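Local structure of probable amidase (Thermus thermophilus, 2DC0) at residues A[133-137]-A[153-157]; A[235-241]-A[347-352]; A[274-278]-A[340-344]; A[290-295]-A[316-322]; A[357-361]-A[403-407]. The protein is of undetermined precise function but belongs to the amidase family, with an alpha/beta fold built round one large mixed beta-sheet. All coordinates share one frame; numbering follows the deposited sequence.

Contact 1. Residues A[133-137]-A[153-157]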
# COMPACT_ATOMS: atom_id res chain seq x y z
N PRO A 133 -3.84 -31.44 18.21
CA PRO A 133 -3.59 -30.04 18.53
C PRO A 133 -2.20 -29.73 19.07
O PRO A 133 -1.57 -30.56 19.72
CB PRO A 133 -4.68 -29.72 19.55
CG PRO A 133 -4.81 -31.04 20.29
CD PRO A 133 -4.79 -32.05 19.16
N VAL A 134 -1.71 -28.53 18.77
CA VAL A 134 -0.43 -28.09 19.29
C VAL A 134 -0.89 -27.44 20.59
O VAL A 134 -1.79 -26.61 20.58
CB VAL A 134 0.25 -27.04 18.40
CG1 VAL A 134 1.52 -26.52 19.08
CG2 VAL A 134 0.60 -27.65 17.05
N ARG A 135 -0.27 -27.84 21.70
CA ARG A 135 -0.65 -27.33 23.01
C ARG A 135 0.26 -26.22 23.50
O ARG A 135 1.48 -26.27 23.32
CB ARG A 135 -0.67 -28.49 24.02
CG ARG A 135 -1.67 -29.58 23.63
CD ARG A 135 -1.58 -30.84 24.50
NE ARG A 135 -2.63 -31.79 24.10
CZ ARG A 135 -3.91 -31.68 24.47
NH1 ARG A 135 -4.30 -30.69 25.25
NH2 ARG A 135 -4.81 -32.54 24.01
N ASN A 136 -0.35 -25.23 24.13
CA ASN A 136 0.35 -24.08 24.67
C ASN A 136 1.53 -24.49 25.54
O ASN A 136 1.42 -25.40 26.36
CB ASN A 136 -0.63 -23.21 25.46
CG ASN A 136 -0.03 -21.89 25.86
OD1 ASN A 136 0.85 -21.82 26.72
ND2 ASN A 136 -0.51 -20.82 25.23
N ALA A 137 2.65 -23.79 25.38
CA ALA A 137 3.86 -24.07 26.13
C ALA A 137 3.68 -23.94 27.65
O ALA A 137 4.27 -24.70 28.41
CB ALA A 137 4.98 -23.14 25.66
N VAL A 153 5.74 -22.55 20.32
CA VAL A 153 5.86 -23.45 21.46
C VAL A 153 7.27 -24.02 21.55
O VAL A 153 7.83 -24.14 22.65
CB VAL A 153 4.84 -24.61 21.36
CG1 VAL A 153 5.07 -25.62 22.48
CG2 VAL A 153 3.42 -24.05 21.44
N ALA A 154 7.85 -24.38 20.41
CA ALA A 154 9.20 -24.92 20.38
C ALA A 154 10.18 -23.90 20.96
O ALA A 154 11.00 -24.22 21.83
CB ALA A 154 9.60 -25.29 18.95
N VAL A 155 10.08 -22.66 20.48
CA VAL A 155 10.95 -21.58 20.95
C VAL A 155 10.74 -21.31 22.44
O VAL A 155 11.70 -21.10 23.19
CB VAL A 155 10.70 -20.28 20.15
CG1 VAL A 155 11.50 -19.12 20.74
CG2 VAL A 155 11.10 -20.49 18.69
N ALA A 156 9.49 -21.33 22.88
CA ALA A 156 9.18 -21.08 24.28
C ALA A 156 9.75 -22.16 25.20
O ALA A 156 10.20 -21.87 26.31
CB ALA A 156 7.67 -21.00 24.48
N LEU A 157 9.76 -23.40 24.72
CA LEU A 157 10.24 -24.54 25.50
C LEU A 157 11.72 -24.87 25.32
O LEU A 157 12.23 -25.79 25.95
CB LEU A 157 9.37 -25.77 25.19
CG LEU A 157 7.89 -25.64 25.58
CD1 LEU A 157 7.12 -26.89 25.19
CD2 LEU A 157 7.81 -25.41 27.08
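The methyl of A137 is the hub of this contact, facing three side chains that line one side of helix 149-157. V153 and L157 are four positions apart, about one helical turn, and A156 lies on the same side. All the contacts across the two segments are apolar or van der Waals in kind. A137 CB comes within 3.6 Å of A156 CB, methyl against methyl. L157 meets the same atom with its branch point, L157 CG lying 3.8 Å from A137 CB, while its CD2 also reaches the carbonyl oxygen of A137. V153 closes the third side, with CG1 4.0 Å from A137 CB.

A second apolar pair lies further back along the loop. V134 and V153 slide past each other in opposite directions, V134 CG1 touching V153 CG2 at 3.9 Å. With CG1 anti to its backbone N (chi1 174°), V153 presents both methyls to the loop: CG2 sits 3.5 Å from R135 O, and CG1 is nearly as close to that oxygen.

Hydrogen bonds do not link the two segments; the polar groups of the loop are held from elsewhere. A137 N donates to N179 OD1, A137 O accepts from R34, N136 ND2 donates to the carbonyls of F178 and Q143, and N136 OD1 accepts from V138 N.

The contact thus lays an extended loop over the buried side of helix 149-157, which begins within the glycine- and serine-rich run characteristic of the amidase signature sequence.

Contact 2. Residues A[235-241]-A[347-352]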
# COMPACT_ATOMS: atom_id res chain seq x y z
N ASN A 235 13.18 9.38 24.17
CA ASN A 235 11.88 10.03 24.22
C ASN A 235 10.94 9.51 23.13
O ASN A 235 10.39 10.27 22.35
CB ASN A 235 12.06 11.54 24.08
CG ASN A 235 12.82 12.15 25.25
OD1 ASN A 235 13.57 13.11 25.09
ND2 ASN A 235 12.61 11.60 26.43
N PRO A 236 10.75 8.19 23.08
CA PRO A 236 9.87 7.60 22.07
C PRO A 236 8.44 8.11 22.23
O PRO A 236 7.98 8.35 23.34
CB PRO A 236 9.99 6.10 22.34
CG PRO A 236 10.21 6.05 23.82
CD PRO A 236 11.22 7.16 24.03
N VAL A 237 7.76 8.29 21.11
CA VAL A 237 6.37 8.75 21.11
C VAL A 237 5.54 7.61 20.55
O VAL A 237 5.71 7.22 19.39
CB VAL A 237 6.19 10.00 20.22
CG1 VAL A 237 4.73 10.44 20.24
CG2 VAL A 237 7.08 11.14 20.73
N PHE A 238 4.65 7.07 21.37
CA PHE A 238 3.81 5.95 20.95
C PHE A 238 2.37 6.38 20.73
O PHE A 238 1.80 7.10 21.55
CB PHE A 238 3.86 4.85 22.01
CG PHE A 238 5.21 4.23 22.19
CD1 PHE A 238 5.74 3.39 21.22
CD2 PHE A 238 5.96 4.49 23.34
CE1 PHE A 238 6.99 2.79 21.39
CE2 PHE A 238 7.21 3.90 23.52
CZ PHE A 238 7.73 3.05 22.54
N GLY A 239 1.80 5.94 19.61
CA GLY A 239 0.42 6.27 19.31
C GLY A 239 -0.46 5.10 19.69
O GLY A 239 -0.11 3.94 19.45
N VAL A 240 -1.61 5.39 20.30
CA VAL A 240 -2.54 4.36 20.72
C VAL A 240 -3.88 4.59 20.04
O VAL A 240 -4.53 5.62 20.25
CB VAL A 240 -2.72 4.38 22.26
CG1 VAL A 240 -3.73 3.34 22.70
CG2 VAL A 240 -1.37 4.12 22.94
N PRO A 241 -4.31 3.64 19.19
CA PRO A 241 -5.57 3.73 18.45
C PRO A 241 -6.76 3.29 19.30
O PRO A 241 -7.35 2.23 19.08
CB PRO A 241 -5.33 2.82 17.26
CG PRO A 241 -4.49 1.72 17.86
CD PRO A 241 -3.52 2.48 18.74
N GLY A 347 3.69 11.50 12.91
CA GLY A 347 3.91 12.19 14.17
C GLY A 347 4.25 11.32 15.37
O GLY A 347 4.55 11.85 16.44
N VAL A 348 4.18 9.99 15.22
CA VAL A 348 4.52 9.09 16.32
C VAL A 348 5.59 8.11 15.83
O VAL A 348 5.75 7.90 14.63
CB VAL A 348 3.29 8.28 16.86
CG1 VAL A 348 2.23 9.24 17.39
CG2 VAL A 348 2.70 7.39 15.77
N ASP A 349 6.34 7.52 16.76
CA ASP A 349 7.39 6.58 16.36
C ASP A 349 6.81 5.21 16.02
O ASP A 349 7.35 4.49 15.19
CB ASP A 349 8.45 6.47 17.46
CG ASP A 349 9.20 7.78 17.67
OD1 ASP A 349 9.69 8.33 16.67
OD2 ASP A 349 9.29 8.25 18.83
N ALA A 350 5.71 4.86 16.68
CA ALA A 350 5.06 3.59 16.43
C ALA A 350 3.72 3.55 17.13
O ALA A 350 3.43 4.39 17.98
CB ALA A 350 5.93 2.44 16.92
N LEU A 351 2.91 2.57 16.77
CA LEU A 351 1.62 2.38 17.41
C LEU A 351 1.83 1.24 18.39
O LEU A 351 2.67 0.37 18.16
CB LEU A 351 0.55 1.98 16.39
CG LEU A 351 0.30 2.92 15.21
CD1 LEU A 351 -0.92 2.44 14.43
CD2 LEU A 351 0.10 4.33 15.72
N LEU A 352 1.08 1.28 19.48
CA LEU A 352 1.11 0.24 20.50
C LEU A 352 -0.32 -0.24 20.72
O LEU A 352 -1.25 0.57 20.77
CB LEU A 352 1.64 0.78 21.83
CG LEU A 352 3.11 1.16 21.98
CD1 LEU A 352 3.40 1.49 23.44
CD2 LEU A 352 3.98 -0.01 21.52
O HOH W 1 11.32 9.85 19.60
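L352, V237 and F238 carry the largest shares of this strand pair. L352 lays its isobutyl group over the F238 ring in a CH-pi contact: L352 CD1 stands 3.9 Å from the ring centroid, 27° off the normal and displaced toward the rim. The methyl sits by the CB end of the ring, with L352 CD1 to F238 CG at 3.5 Å. F238 and A350 are bridge partners on the same face of the sheet; with CG anti to the carbonyl carbon (chi1 -64°), the F238 ring lies where L352 can cover it.

V237 is gripped at both backbone polar atoms by D349. V237 N donates to D349 OD2 at 2.7 Å, on the anti side of that oxygen and with the donor 21° out of the carboxylate plane. In return D349 N gives V237 O a bond of 2.7 Å in the carbonyl plane. The other carboxylate oxygen, OD1, forms a salt bridge with K421, so both oxygens are engaged. Laterally, V237 CG1 reaches V348 CG1 at 4.0 Å.

Between these residues G239 continues the parallel ladder: its N donates to A350 O in a nearly straight bond of 2.8 Å, and its O accepts from L352 N at 2.9 Å. L352 O, by contrast, is buried without a partner in the model.

Strand 237-240 is flanked on its other side by strand 270-273, through backbone bonds of F238 and V240 with E270 and R272, and with V274 just past the strand. Strand 350-354 in turn borders strand 406-413, while L425 of helix 419-430 packs against P236, D349 and A350.

Contact 3. Residues A[274-278]-A[340-344]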
# COMPACT_ATOMS: atom_id res chain seq x y z
N VAL A 274 -4.39 8.15 18.89
CA VAL A 274 -4.46 8.35 17.44
C VAL A 274 -5.75 7.69 16.97
O VAL A 274 -6.31 6.84 17.67
CB VAL A 274 -3.27 7.68 16.68
CG1 VAL A 274 -1.95 8.30 17.11
CG2 VAL A 274 -3.27 6.18 16.91
N SER A 275 -6.22 8.07 15.79
CA SER A 275 -7.45 7.50 15.24
C SER A 275 -7.13 6.50 14.13
O SER A 275 -6.36 6.80 13.22
CB SER A 275 -8.35 8.60 14.68
OG SER A 275 -9.49 8.04 14.03
N LEU A 276 -7.70 5.32 14.22
CA LEU A 276 -7.52 4.24 13.26
C LEU A 276 -8.80 3.43 13.10
O LEU A 276 -8.86 2.28 13.52
CB LEU A 276 -6.17 3.55 13.49
CG LEU A 276 -5.86 2.36 12.58
CD1 LEU A 276 -4.75 2.72 11.61
CD2 LEU A 276 -5.47 1.15 13.42
N PRO A 277 -9.86 4.05 12.55
CA PRO A 277 -11.17 3.42 12.36
C PRO A 277 -11.11 2.05 11.71
O PRO A 277 -11.55 1.06 12.28
CB PRO A 277 -11.92 4.43 11.49
CG PRO A 277 -11.31 5.74 11.89
CD PRO A 277 -9.84 5.40 11.94
N LEU A 278 -10.58 2.00 10.49
CA LEU A 278 -10.46 0.75 9.75
C LEU A 278 -11.78 0.00 9.74
O LEU A 278 -11.82 -1.22 9.93
CB LEU A 278 -9.37 -0.13 10.38
CG LEU A 278 -7.96 0.48 10.39
CD1 LEU A 278 -6.98 -0.50 11.04
CD2 LEU A 278 -7.53 0.78 8.96
N GLU A 340 -5.41 5.66 5.94
CA GLU A 340 -5.78 5.72 7.36
C GLU A 340 -4.63 5.30 8.28
O GLU A 340 -4.40 5.92 9.33
CB GLU A 340 -6.97 4.80 7.65
CG GLU A 340 -8.32 5.40 7.37
CD GLU A 340 -9.44 4.50 7.85
OE1 GLU A 340 -9.35 3.99 8.99
OE2 GLU A 340 -10.42 4.32 7.09
N LEU A 341 -3.94 4.24 7.90
CA LEU A 341 -2.82 3.76 8.70
C LEU A 341 -1.66 4.76 8.64
O LEU A 341 -1.02 5.05 9.64
CB LEU A 341 -2.35 2.39 8.21
CG LEU A 341 -1.14 1.81 8.95
CD1 LEU A 341 -1.38 1.84 10.46
CD2 LEU A 341 -0.87 0.38 8.47
N VAL A 342 -1.41 5.30 7.44
CA VAL A 342 -0.35 6.27 7.25
C VAL A 342 -0.57 7.50 8.14
O VAL A 342 0.36 8.01 8.76
CB VAL A 342 -0.28 6.72 5.77
CG1 VAL A 342 0.68 7.90 5.60
CG2 VAL A 342 0.18 5.54 4.90
N LYS A 343 -1.82 7.95 8.20
CA LYS A 343 -2.18 9.10 9.01
C LYS A 343 -2.04 8.82 10.51
O LYS A 343 -1.61 9.68 11.27
CB LYS A 343 -3.62 9.54 8.69
CG LYS A 343 -3.76 10.09 7.28
CD LYS A 343 -5.21 10.24 6.84
CE LYS A 343 -5.92 11.40 7.51
NZ LYS A 343 -7.27 11.59 6.90
N ALA A 344 -2.38 7.61 10.93
CA ALA A 344 -2.27 7.27 12.34
C ALA A 344 -0.81 7.23 12.79
O ALA A 344 -0.50 7.56 13.93
CB ALA A 344 -2.93 5.91 12.61
O HOH W 2 -6.11 7.53 10.60
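E340 and L278 supply the direct hydrogen bond of this contact: L278 N donates to E340 OE1 at 2.8 Å, with 161° at the hydrogen. The bond uses the syn lone pair of OE1, and the glutamate gets there with a chain that runs extended beyond CG. P277 crosses the same carboxylate obliquely, P277 CD lying 3.3 Å from E340 OE1.

A water makes the second polar link. It donates to S275 O at 2.7 Å and to E340 O at the same length. E340 O also accepts from A344 N within the helix, giving that oxygen two partners.

The apolar part centres on one methyl. A chi1 of 178° swings CG of L276 away from its own N, and an unusual chi2 of 110° then directs CD1 at the helix, where it lies 3.6 Å from L341 CA. L276 CD1 is also 3.8 Å from A344 CB, and the leucines L276 and L341 run side by side in the same direction. V274 CG1 approaches A344 O at 3.6 Å.

D243 of helix 242-245 also binds S275 OG and L276 N. Chemically, a single carboxylate oxygen, through one backbone N-H, ties L278, where phi is positive, to helix 324-345.

Contact 4. Residues A[290-295]-A[316-322]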
# COMPACT_ATOMS: atom_id res chain seq x y z
N ARG A 290 -9.18 -15.40 1.73
CA ARG A 290 -9.87 -16.64 1.37
C ARG A 290 -9.93 -16.82 -0.15
O ARG A 290 -9.81 -17.94 -0.64
CB ARG A 290 -11.28 -16.66 1.96
CG ARG A 290 -11.27 -16.83 3.47
CD ARG A 290 -12.67 -16.91 4.03
NE ARG A 290 -12.66 -17.23 5.45
CZ ARG A 290 -13.73 -17.21 6.23
NH1 ARG A 290 -14.91 -16.88 5.71
NH2 ARG A 290 -13.63 -17.52 7.51
N TYR A 291 -10.12 -15.72 -0.88
CA TYR A 291 -10.17 -15.80 -2.33
C TYR A 291 -8.85 -16.32 -2.87
O TYR A 291 -8.82 -17.26 -3.67
CB TYR A 291 -10.45 -14.43 -2.95
CG TYR A 291 -10.51 -14.46 -4.47
CD1 TYR A 291 -11.68 -14.79 -5.14
CD2 TYR A 291 -9.37 -14.20 -5.24
CE1 TYR A 291 -11.73 -14.87 -6.54
CE2 TYR A 291 -9.40 -14.28 -6.63
CZ TYR A 291 -10.59 -14.61 -7.27
OH TYR A 291 -10.62 -14.69 -8.64
N GLU A 292 -7.74 -15.70 -2.45
CA GLU A 292 -6.42 -16.11 -2.92
C GLU A 292 -6.07 -17.52 -2.46
O GLU A 292 -5.53 -18.31 -3.23
CB GLU A 292 -5.33 -15.13 -2.45
CG GLU A 292 -5.46 -13.71 -3.02
CD GLU A 292 -4.23 -12.83 -2.76
OE1 GLU A 292 -3.35 -13.21 -1.95
OE2 GLU A 292 -4.14 -11.73 -3.35
N ALA A 293 -6.38 -17.83 -1.20
CA ALA A 293 -6.07 -19.15 -0.65
C ALA A 293 -6.83 -20.26 -1.37
O ALA A 293 -6.29 -21.34 -1.63
CB ALA A 293 -6.40 -19.18 0.85
N ALA A 294 -8.10 -20.00 -1.69
CA ALA A 294 -8.90 -21.00 -2.37
C ALA A 294 -8.34 -21.31 -3.76
O ALA A 294 -8.39 -22.45 -4.22
CB ALA A 294 -10.35 -20.53 -2.48
N ARG A 295 -7.80 -20.30 -4.44
CA ARG A 295 -7.26 -20.54 -5.77
C ARG A 295 -5.96 -21.33 -5.71
O ARG A 295 -5.58 -21.99 -6.67
CB ARG A 295 -7.09 -19.21 -6.51
CG ARG A 295 -8.40 -18.40 -6.63
CD ARG A 295 -9.50 -19.28 -7.22
NE ARG A 295 -10.82 -18.65 -7.38
CZ ARG A 295 -11.60 -18.23 -6.39
NH1 ARG A 295 -11.20 -18.34 -5.12
NH2 ARG A 295 -12.81 -17.75 -6.65
N LEU A 316 -12.09 -22.51 2.76
CA LEU A 316 -11.68 -22.60 1.37
C LEU A 316 -12.89 -22.50 0.44
O LEU A 316 -12.84 -21.84 -0.59
CB LEU A 316 -10.91 -23.89 1.11
CG LEU A 316 -9.48 -23.94 1.66
CD1 LEU A 316 -8.85 -25.29 1.35
CD2 LEU A 316 -8.64 -22.82 1.03
N LEU A 317 -13.99 -23.17 0.82
CA LEU A 317 -15.21 -23.13 0.00
C LEU A 317 -15.77 -21.72 -0.04
O LEU A 317 -16.30 -21.28 -1.07
CB LEU A 317 -16.26 -24.10 0.56
CG LEU A 317 -15.91 -25.58 0.36
CD1 LEU A 317 -16.90 -26.45 1.12
CD2 LEU A 317 -15.93 -25.90 -1.13
N ALA A 318 -15.66 -21.01 1.07
CA ALA A 318 -16.14 -19.63 1.12
C ALA A 318 -15.28 -18.83 0.14
O ALA A 318 -15.76 -17.90 -0.50
CB ALA A 318 -16.00 -19.08 2.54
N GLY A 319 -14.01 -19.22 0.02
CA GLY A 319 -13.11 -18.54 -0.89
C GLY A 319 -13.47 -18.78 -2.35
O GLY A 319 -13.29 -17.91 -3.21
N LEU A 320 -13.99 -19.97 -2.64
CA LEU A 320 -14.39 -20.33 -4.00
C LEU A 320 -15.75 -19.73 -4.34
O LEU A 320 -16.09 -19.57 -5.51
CB LEU A 320 -14.46 -21.85 -4.16
CG LEU A 320 -13.12 -22.58 -4.18
CD1 LEU A 320 -13.35 -24.07 -4.41
CD2 LEU A 320 -12.25 -22.00 -5.29
N ALA A 321 -16.52 -19.41 -3.30
CA ALA A 321 -17.84 -18.82 -3.47
C ALA A 321 -17.72 -17.33 -3.80
O ALA A 321 -18.64 -16.72 -4.34
CB ALA A 321 -18.67 -19.01 -2.19
N LEU A 322 -16.56 -16.75 -3.46
CA LEU A 322 -16.29 -15.35 -3.76
C LEU A 322 -15.81 -15.33 -5.21
O LEU A 322 -15.00 -16.16 -5.61
CB LEU A 322 -15.18 -14.81 -2.85
CG LEU A 322 -15.53 -14.73 -1.35
CD1 LEU A 322 -14.30 -14.33 -0.54
CD2 LEU A 322 -16.65 -13.72 -1.16
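R295 reaches across to two carbonyl oxygens near the C-terminal end of helix 310-321, and these are the hydrogen bonds that join the segments. R295 NH1 donates to G319 O at 2.9 Å, approaching from 57° above the carbonyl plane. R295 NH2 donates to L322 O, also at 2.9 Å, nearly in line with that C=O but with a more bent hydrogen angle of 139°. Both acceptors lie close to the guanidinium plane, so the flat group is held by its edge. A bend at chi2 folds the arginine back to this position, with Y291 CE1 over one face of the guanidinium and L320 CD2 over the other. Two backbone carbonyls beside the helix end would probably stabilise its positive charge.

R290 O accepts from A294 N within its own helix and also receives a CA-H...O contact from G319 CA at 3.4 Å. E292, facing elsewhere, has its carboxylate bound by S200, S202 and Y327, while R328 of the second subunit packs on Y291 and R295.

A294 CB settles among L316, G319 and L320, 3.4 Å from L316 O and 3.7 Å from L320 CD2. The short helix axes pass at 7.4 Å with a crossing angle of -102°: a close, nearly perpendicular helix-helix crossing, with the backbones nearest at G319 and Y291 and the small A294 beside them.

Contact 5. Residues A[357-361]-A[403-407]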
# COMPACT_ATOMS: atom_id res chain seq x y z
N PRO A 357 -6.76 -10.06 22.75
CA PRO A 357 -7.71 -9.45 23.69
C PRO A 357 -7.80 -10.20 25.01
O PRO A 357 -8.30 -9.66 26.00
CB PRO A 357 -9.03 -9.52 22.93
CG PRO A 357 -8.90 -10.85 22.23
CD PRO A 357 -7.48 -10.79 21.68
N LEU A 358 -7.31 -11.43 25.00
CA LEU A 358 -7.36 -12.30 26.17
C LEU A 358 -6.21 -13.29 26.15
O LEU A 358 -5.56 -13.49 25.12
CB LEU A 358 -8.67 -13.11 26.12
CG LEU A 358 -10.02 -12.40 26.07
CD1 LEU A 358 -11.03 -13.27 25.34
CD2 LEU A 358 -10.48 -12.08 27.49
N PRO A 359 -5.92 -13.92 27.30
CA PRO A 359 -4.83 -14.90 27.31
C PRO A 359 -5.33 -16.09 26.49
O PRO A 359 -6.53 -16.20 26.22
CB PRO A 359 -4.66 -15.23 28.79
CG PRO A 359 -6.06 -15.03 29.33
CD PRO A 359 -6.49 -13.75 28.65
N ALA A 360 -4.41 -16.97 26.09
CA ALA A 360 -4.78 -18.15 25.31
C ALA A 360 -5.92 -18.89 26.01
O ALA A 360 -5.81 -19.24 27.18
CB ALA A 360 -3.57 -19.06 25.15
N PRO A 361 -7.03 -19.14 25.29
CA PRO A 361 -8.17 -19.84 25.88
C PRO A 361 -8.09 -21.37 25.79
O PRO A 361 -7.25 -21.92 25.08
CB PRO A 361 -9.34 -19.29 25.07
CG PRO A 361 -8.76 -19.17 23.71
CD PRO A 361 -7.35 -18.62 23.95
N VAL A 403 -2.05 -12.84 32.35
CA VAL A 403 -3.45 -12.90 32.75
C VAL A 403 -3.76 -14.38 32.93
O VAL A 403 -3.48 -15.20 32.04
CB VAL A 403 -4.38 -12.27 31.67
CG1 VAL A 403 -5.84 -12.46 32.05
CG2 VAL A 403 -4.08 -10.78 31.54
N GLU A 404 -4.33 -14.74 34.08
CA GLU A 404 -4.64 -16.13 34.38
C GLU A 404 -3.37 -16.98 34.41
O GLU A 404 -3.38 -18.16 34.04
CB GLU A 404 -5.63 -16.69 33.35
CG GLU A 404 -7.07 -16.18 33.55
CD GLU A 404 -8.00 -16.55 32.41
OE1 GLU A 404 -7.78 -17.59 31.76
OE2 GLU A 404 -8.98 -15.81 32.18
N GLY A 405 -2.25 -16.20 34.69
CA GLY A 405 -0.94 -16.83 34.70
C GLY A 405 -0.44 -17.14 33.30
O GLY A 405 0.56 -17.84 33.12
N MSE A 406 -1.33 -16.51 32.21
CA MSE A 406 -0.90 -16.81 30.83
C MSE A 406 -0.27 -15.58 30.20
O MSE A 406 -0.58 -14.45 30.56
CB MSE A 406 -2.11 -17.26 30.01
CG MSE A 406 -2.71 -18.56 30.50
SE MSE A 406 -1.49 -20.05 30.28
CE MSE A 406 -1.66 -20.23 28.35
N PRO A 407 0.66 -15.79 29.25
CA PRO A 407 1.35 -14.70 28.56
C PRO A 407 0.38 -13.87 27.72
O PRO A 407 -0.58 -14.41 27.16
CB PRO A 407 2.36 -15.43 27.67
CG PRO A 407 2.61 -16.71 28.40
CD PRO A 407 1.23 -17.10 28.87
O HOH W 3 -1.64 -16.80 26.47
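M406, modelled as selenomethionine, curls through chi2 (-66°) and chi3 (-74°), and this double bend carries its CE to within 3.9 Å of A360 CB. The other key group is V403, where a chi1 of 175° turns CG1 onto the ring of P359, with V403 CG1 to P359 CD at 3.7 Å.

P359 is wedged against the turn. Its ring crosses V403 at about a right angle, and P359 CB lies 3.5 Å from V403 O. The same carbon is also 3.5 Å from M406 CB, tighter than usual for two carbons. At the outer rim P359 CG touches the E404 carboxylate, with E404 OE1 at 3.9 Å; that oxygen is salt-bridged to R142, which also bonds A360 O.

Polar contact between the segments passes through a water, which accepts from A360 N at 2.8 Å and donates to P407 O at 2.7 Å.

E404 and G405 both have positive phi, as the central positions of a type I' turn require, and V403 N donates to M406 O; the reverse bond is modelled too short to be relied on. This is a beta-hairpin with a two-residue type I' turn, joining strands 395-403 and 406-413, with a proline-rich loop packed on its turn.

How the contacts relate
From the N terminus, contact 1 comes first, closing a short loop of 15 residues that leads into helix 149-157. Contact 2 then closes 105 mostly helical residues by pairing strands 237-240 and 350-354. Contact 3 is nested within that span and contact 4 within contact 3, so the three form successive enclosures without crossing. Contacts 2 and 3 meet, V240 O probably accepting from V274 N at 2.9 Å, whereas contact 4 lies apart. Contacts 3 and 4 both touch the second subunit. Contact 5 follows in series, ties a loop to a hairpin of the main sheet, and returns to contact 1, where N136 packs on A360 and M406.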